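Local structure of VC0179-like protein (Escherichia coli, 4XJ6) at residues L67-E70 against K71-V74; L386-I389 against N390-F393. The protein probably joins GTP and ATP into cyclic GMP-AMP through magnesium-dependent nucleotidyl transfer, as a bacterial counterpart of cyclic GMP-AMP synthase. One frame throughout, in Å; residues are numbered along the deposited sequence.

Contact 1. Residues L67-E70 against K71-V74; sequences LKLE and KTNV
Thr72 grips the carbonyl oxygen of Leu69 twice, through its hydroxyl and through its own backbone NH. The hydroxyl bond is the shorter, with Thr72 OG1 2.6 Å from Leu69 O, and OG1 is tilted only 21° from the carbonyl plane. The backbone bond, Thr72 N to Leu69 O, is 3.0 Å long and reaches the oxygen from well above that plane. With chi1 at 71°, OG1 of Thr72 lies between its backbone N and carbonyl carbon; here it can donate to Leu69 O and at the same time accept from the NH of Val74, over 3.2 Å from Val74 N to Thr72 OG1. The methyl CG2 is directed back along the chain and rests 3.5 Å from Lys68 O, which also takes the NH of Lys71. Beyond this, the extended side chain of Lys71 runs with its CG 3.4 Å from Leu67 O. On the buried side the isobutyl group of Leu69 and the fork of Val74 meet at an oblique angle, Leu69 CD2 lying 4.0 Å from Val74 CG2, while Val74 CB lies 3.3 Å from Leu69 O. Both side chains also pack on helix 79-90, and Leu69 touches helix 24-57 as well. Glu70 turns its carboxylate to Arg66 and Arg82, bridging the end of one helix to the next. The whole is a helix C-terminus that leaves through a type I beta turn, Leu69 to Thr72, and passes directly into an ST turn headed by Thr72.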
ATOM      1  N   LEU A  67       3.017 -34.393   8.715  1.00 34.36           N
ATOM      2  CA  LEU A  67       2.649 -35.207   7.564  1.00 33.83           C
ATOM      3  C   LEU A  67       1.292 -34.793   7.001  1.00 32.81           C
ATOM      4  O   LEU A  67       1.070 -34.860   5.793  1.00 35.18           O
ATOM      5  CB  LEU A  67       2.638 -36.689   7.942  1.00 37.09           C
ATOM      6  CG  LEU A  67       3.988 -37.287   8.345  1.00 39.44           C
ATOM      7  CD1 LEU A  67       3.827 -38.728   8.803  1.00 37.06           C
ATOM      8  CD2 LEU A  67       4.981 -37.188   7.198  1.00 43.85           C
ATOM      9  N   LYS A  68       0.388 -34.371   7.879  1.00 31.65           N
ATOM     10  CA  LYS A  68      -0.904 -33.844   7.450  1.00 33.34           C
ATOM     11  C   LYS A  68      -0.736 -32.516   6.722  1.00 32.75           C
ATOM     12  O   LYS A  68      -1.363 -32.276   5.689  1.00 32.47           O
ATOM     13  CB  LYS A  68      -1.842 -33.666   8.644  1.00 36.90           C
ATOM     14  CG  LYS A  68      -2.529 -34.941   9.092  1.00 39.64           C
ATOM     15  CD  LYS A  68      -3.440 -34.682  10.281  1.00 43.58           C
ATOM     16  CE  LYS A  68      -4.199 -35.937  10.683  1.00 47.34           C
ATOM     17  NZ  LYS A  68      -5.198 -36.337   9.655  1.00 50.15           N
ATOM     18  N   LEU A  69       0.114 -31.655   7.272  1.00 33.02           N
ATOM     19  CA  LEU A  69       0.379 -30.346   6.685  1.00 30.38           C
ATOM     20  C   LEU A  69       1.047 -30.476   5.317  1.00 34.25           C
ATOM     21  O   LEU A  69       0.867 -29.626   4.445  1.00 31.87           O
ATOM     22  CB  LEU A  69       1.250 -29.506   7.622  1.00 24.64           C
ATOM     23  CG  LEU A  69       0.574 -28.967   8.884  1.00 24.72           C
ATOM     24  CD1 LEU A  69       1.557 -28.150   9.709  1.00 19.80           C
ATOM     25  CD2 LEU A  69      -0.664 -28.140   8.533  1.00 26.69           C
ATOM     26  N   GLU A  70       1.807 -31.552   5.132  1.00 38.86           N
ATOM     27  CA  GLU A  70       2.474 -31.809   3.860  1.00 42.68           C
ATOM     28  C   GLU A  70       1.531 -32.461   2.856  1.00 40.60           C
ATOM     29  O   GLU A  70       1.963 -32.968   1.822  1.00 51.89           O
ATOM     30  CB  GLU A  70       3.705 -32.692   4.065  1.00 48.78           C
ATOM     31  CG  GLU A  70       4.945 -31.951   4.540  1.00 55.44           C
ATOM     32  CD  GLU A  70       6.084 -32.897   4.869  1.00 66.29           C
ATOM     33  OE1 GLU A  70       5.847 -34.122   4.897  1.00 70.58           O
ATOM     34  OE2 GLU A  70       7.215 -32.419   5.100  1.00 71.22           O
ATOM     35  N   LYS A  71       0.243 -32.459   3.176  1.00 34.99           N
ATOM     36  CA  LYS A  71      -0.788 -32.849   2.225  1.00 34.64           C
ATOM     37  C   LYS A  71      -1.590 -31.616   1.838  1.00 31.74           C
ATOM     38  O   LYS A  71      -2.485 -31.679   0.994  1.00 32.15           O
ATOM     39  CB  LYS A  71      -1.705 -33.925   2.812  1.00 35.23           C
ATOM     40  CG  LYS A  71      -1.006 -35.235   3.120  1.00 38.47           C
ATOM     41  CD  LYS A  71      -1.938 -36.190   3.847  1.00 45.00           C
ATOM     42  CE  LYS A  71      -1.188 -37.407   4.364  1.00 49.84           C
ATOM     43  NZ  LYS A  71      -1.886 -38.043   5.518  1.00 49.97           N
ATOM     44  N   THR A  72      -1.253 -30.492   2.464  1.00 32.38           N
ATOM     45  CA  THR A  72      -1.925 -29.227   2.203  1.00 29.82           C
ATOM     46  C   THR A  72      -1.010 -28.262   1.449  1.00 29.83           C
ATOM     47  O   THR A  72       0.036 -28.657   0.938  1.00 30.14           O
ATOM     48  CB  THR A  72      -2.391 -28.559   3.510  1.00 27.70           C
ATOM     49  OG1 THR A  72      -1.254 -28.070   4.229  1.00 21.40           O
ATOM     50  CG2 THR A  72      -3.140 -29.553   4.379  1.00 25.06           C
ATOM     51  N   ASN A  73      -1.407 -26.992   1.393  1.00 22.26           N
ATOM     52  CA  ASN A  73      -0.610 -25.967   0.722  1.00 26.68           C
ATOM     53  C   ASN A  73       0.698 -25.675   1.449  1.00 27.45           C
ATOM     54  O   ASN A  73       1.594 -25.038   0.894  1.00 23.49           O
ATOM     55  CB  ASN A  73      -1.414 -24.671   0.576  1.00 22.59           C
ATOM     56  CG  ASN A  73      -2.451 -24.745  -0.524  1.00 25.52           C
ATOM     57  OD1 ASN A  73      -2.128 -24.617  -1.705  1.00 25.06           O
ATOM     58  ND2 ASN A  73      -3.708 -24.938  -0.143  1.00 26.42           N
ATOM     59  N   VAL A  74       0.795 -26.139   2.692  1.00 26.91           N
ATOM     60  CA  VAL A  74       2.000 -25.982   3.505  1.00 26.74           C
ATOM     61  C   VAL A  74       3.183 -26.702   2.851  1.00 25.36           C
ATOM     62  O   VAL A  74       4.340 -26.430   3.162  1.00 29.50           O
ATOM     63  CB  VAL A  74       1.761 -26.507   4.948  1.00 29.01           C
ATOM     64  CG1 VAL A  74       2.986 -26.315   5.839  1.00 22.02           C
ATOM     65  CG2 VAL A  74       0.565 -25.807   5.564  1.00 32.11           C
TER

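Contact 2. Residues L386-I389 against N390-F393; sequences LRKI and NEAF
Ile389 and Phe393 meet one turn apart near the end of the C-terminal-domain helix 382-393, whose bonding passes here from the alpha-helical i to i-4 pattern to 3-10-type i to i-3 bonds at Glu391 and Ala392, where the helix is kinked. The NH of Asn390 still makes an i to i-4 bond, to Leu386 O (N to O 3.0 Å). The next two donors reach back three residues instead: Glu391 N lies 3.0 Å from Lys388 O, and Ala392 N lies 3.1 Å from Ile389 O. Ile389 O also receives a weak bond from the NH of Phe393, so this oxygen serves two successive donors at the kink. The carbonyls of Glu391 and Ala392 are both met by the side-chain amide nitrogen of Gln289, from helix 274-289.

Among the side chains, Asn390 has both ends of its amide engaged: OD1 accepts from Tyr8 OH and ND2 donates to Val397 O. With chi1 at -84°, its CG lies back against the preceding turn, 3.2 Å from Leu386 O, and the amide crosses the side chain of Leu386, whose methyl CD1 is 3.4 Å from Asn390 ND2. On the outer side, Lys388 bends at chi2 (60°), which carries its ammonium back toward the extended Glu391. Both carboxylate oxygens are approached in a salt bridge of weak hydrogen bonds, the nearer being Lys388 NZ to Glu391 OE2 at 3.3 Å. The inner side is apolar, with Ala392 against helix 357-377 and Phe393 against Phe281 and Trp285. Ala392 CB also lies over one face of the Phe393 ring, displaced toward the rim, while Ile389 CG1 meets the ring edge in plane, 3.7 Å from Phe393 CE2.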
ATOM      1  N   LEU A 386       4.736  20.981 -23.373  1.00 32.99           N
ATOM      2  CA  LEU A 386       4.364  19.601 -23.084  1.00 29.35           C
ATOM      3  C   LEU A 386       5.577  18.768 -22.700  1.00 26.64           C
ATOM      4  O   LEU A 386       5.566  18.084 -21.678  1.00 23.97           O
ATOM      5  CB  LEU A 386       3.660  18.970 -24.284  1.00 26.91           C
ATOM      6  CG  LEU A 386       3.383  17.471 -24.169  1.00 28.18           C
ATOM      7  CD1 LEU A 386       2.435  17.183 -23.011  1.00 29.28           C
ATOM      8  CD2 LEU A 386       2.831  16.923 -25.473  1.00 31.71           C
ATOM      9  N   ARG A 387       6.619  18.829 -23.525  1.00 26.32           N
ATOM     10  CA  ARG A 387       7.862  18.111 -23.260  1.00 32.04           C
ATOM     11  C   ARG A 387       8.488  18.521 -21.929  1.00 30.78           C
ATOM     12  O   ARG A 387       9.154  17.719 -21.273  1.00 28.33           O
ATOM     13  CB  ARG A 387       8.873  18.345 -24.383  1.00 35.50           C
ATOM     14  CG  ARG A 387       8.533  17.673 -25.702  1.00 44.84           C
ATOM     15  CD  ARG A 387       9.747  17.663 -26.618  1.00 52.68           C
ATOM     16  NE  ARG A 387      10.360  18.985 -26.706  1.00 58.96           N
ATOM     17  CZ  ARG A 387      10.078  19.876 -27.650  1.00 63.96           C
ATOM     18  NH1 ARG A 387       9.194  19.584 -28.596  1.00 64.93           N
ATOM     19  NH2 ARG A 387      10.681  21.058 -27.654  1.00 64.98           N
ATOM     20  N   LYS A 388       8.276  19.772 -21.538  1.00 29.37           N
ATOM     21  CA  LYS A 388       8.884  20.292 -20.322  1.00 31.29           C
ATOM     22  C   LYS A 388       8.162  19.786 -19.078  1.00 29.92           C
ATOM     23  O   LYS A 388       8.791  19.283 -18.149  1.00 28.31           O
ATOM     24  CB  LYS A 388       8.893  21.817 -20.338  1.00 32.97           C
ATOM     25  CG  LYS A 388       9.917  22.415 -19.396  1.00 35.17           C
ATOM     26  CD  LYS A 388      11.309  21.948 -19.782  1.00 33.16           C
ATOM     27  CE  LYS A 388      12.301  22.141 -18.651  1.00 36.85           C
ATOM     28  NZ  LYS A 388      13.694  21.802 -19.055  1.00 39.00           N
ATOM     29  N   ILE A 389       6.838  19.919 -19.061  1.00 26.86           N
ATOM     30  CA  ILE A 389       6.044  19.484 -17.914  1.00 27.53           C
ATOM     31  C   ILE A 389       6.034  17.958 -17.812  1.00 29.20           C
ATOM     32  O   ILE A 389       5.798  17.398 -16.741  1.00 30.15           O
ATOM     33  CB  ILE A 389       4.597  20.016 -17.997  1.00 26.35           C
ATOM     34  CG1 ILE A 389       3.868  19.814 -16.667  1.00 24.73           C
ATOM     35  CG2 ILE A 389       3.850  19.353 -19.141  1.00 21.96           C
ATOM     36  CD1 ILE A 389       2.564  20.565 -16.559  1.00 20.74           C
ATOM     37  N   ASN A 390       6.304  17.291 -18.932  1.00 21.85           N
ATOM     38  CA  ASN A 390       6.398  15.835 -18.952  1.00 27.81           C
ATOM     39  C   ASN A 390       7.733  15.345 -18.406  1.00 28.73           C
ATOM     40  O   ASN A 390       7.960  14.143 -18.291  1.00 26.02           O
ATOM     41  CB  ASN A 390       6.183  15.299 -20.369  1.00 26.66           C
ATOM     42  CG  ASN A 390       4.717  15.138 -20.715  1.00 26.28           C
ATOM     43  OD1 ASN A 390       3.839  15.454 -19.912  1.00 26.17           O
ATOM     44  ND2 ASN A 390       4.443  14.645 -21.918  1.00 23.94           N
ATOM     45  N   GLU A 391       8.620  16.277 -18.077  1.00 21.93           N
ATOM     46  CA  GLU A 391       9.846  15.916 -17.379  1.00 30.15           C
ATOM     47  C   GLU A 391       9.525  15.677 -15.913  1.00 29.14           C
ATOM     48  O   GLU A 391      10.270  15.008 -15.199  1.00 31.24           O
ATOM     49  CB  GLU A 391      10.909  17.002 -17.526  1.00 31.58           C
ATOM     50  CG  GLU A 391      11.427  17.174 -18.942  1.00 36.63           C
ATOM     51  CD  GLU A 391      12.433  18.298 -19.060  1.00 38.79           C
ATOM     52  OE1 GLU A 391      13.087  18.617 -18.046  1.00 37.23           O
ATOM     53  OE2 GLU A 391      12.565  18.870 -20.163  1.00 45.04           O
ATOM     54  N   ALA A 392       8.397  16.229 -15.477  1.00 23.89           N
ATOM     55  CA  ALA A 392       7.951  16.094 -14.099  1.00 26.81           C
ATOM     56  C   ALA A 392       7.071  14.861 -13.909  1.00 27.45           C
ATOM     57  O   ALA A 392       7.267  14.089 -12.970  1.00 27.28           O
ATOM     58  CB  ALA A 392       7.206  17.345 -13.670  1.00 19.03           C
ATOM     59  N   PHE A 393       6.106  14.679 -14.805  1.00 19.11           N
ATOM     60  CA  PHE A 393       5.119  13.612 -14.656  1.00 25.87           C
ATOM     61  C   PHE A 393       5.359  12.442 -15.607  1.00 26.95           C
ATOM     62  O   PHE A 393       4.595  11.477 -15.613  1.00 29.42           O
ATOM     63  CB  PHE A 393       3.708  14.168 -14.873  1.00 22.21           C
ATOM     64  CG  PHE A 393       3.381  15.349 -14.003  1.00 22.60           C
ATOM     65  CD1 PHE A 393       3.093  15.175 -12.660  1.00 20.49           C
ATOM     66  CD2 PHE A 393       3.353  16.630 -14.529  1.00 22.35           C
ATOM     67  CE1 PHE A 393       2.790  16.255 -11.856  1.00 23.15           C
ATOM     68  CE2 PHE A 393       3.051  17.714 -13.728  1.00 18.56           C
ATOM     69  CZ  PHE A 393       2.768  17.525 -12.391  1.00 18.04           C
TER

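Overall arrangement
Contacts 1 and 2 lie on opposite sides of the chain's centre, 54 Å apart between centres and about 39 Å at their nearest atoms, and they share no helix or strand. Contact 1 comes first along the chain, at the end of helix 62-69 and in the loop toward helix 79-90, joining those helices to helix 24-57. Contact 2 follows much later, within helix 382-393, where the C-terminal domain meets the N-terminal helix 6-10. Between them in sequence come the strands of the mixed sheet, with the magnesium-binding Asp129, Asp131 and Asp191. Both contacts thus belong to peripheral helical parts of the fold, distinct from the nucleotide site.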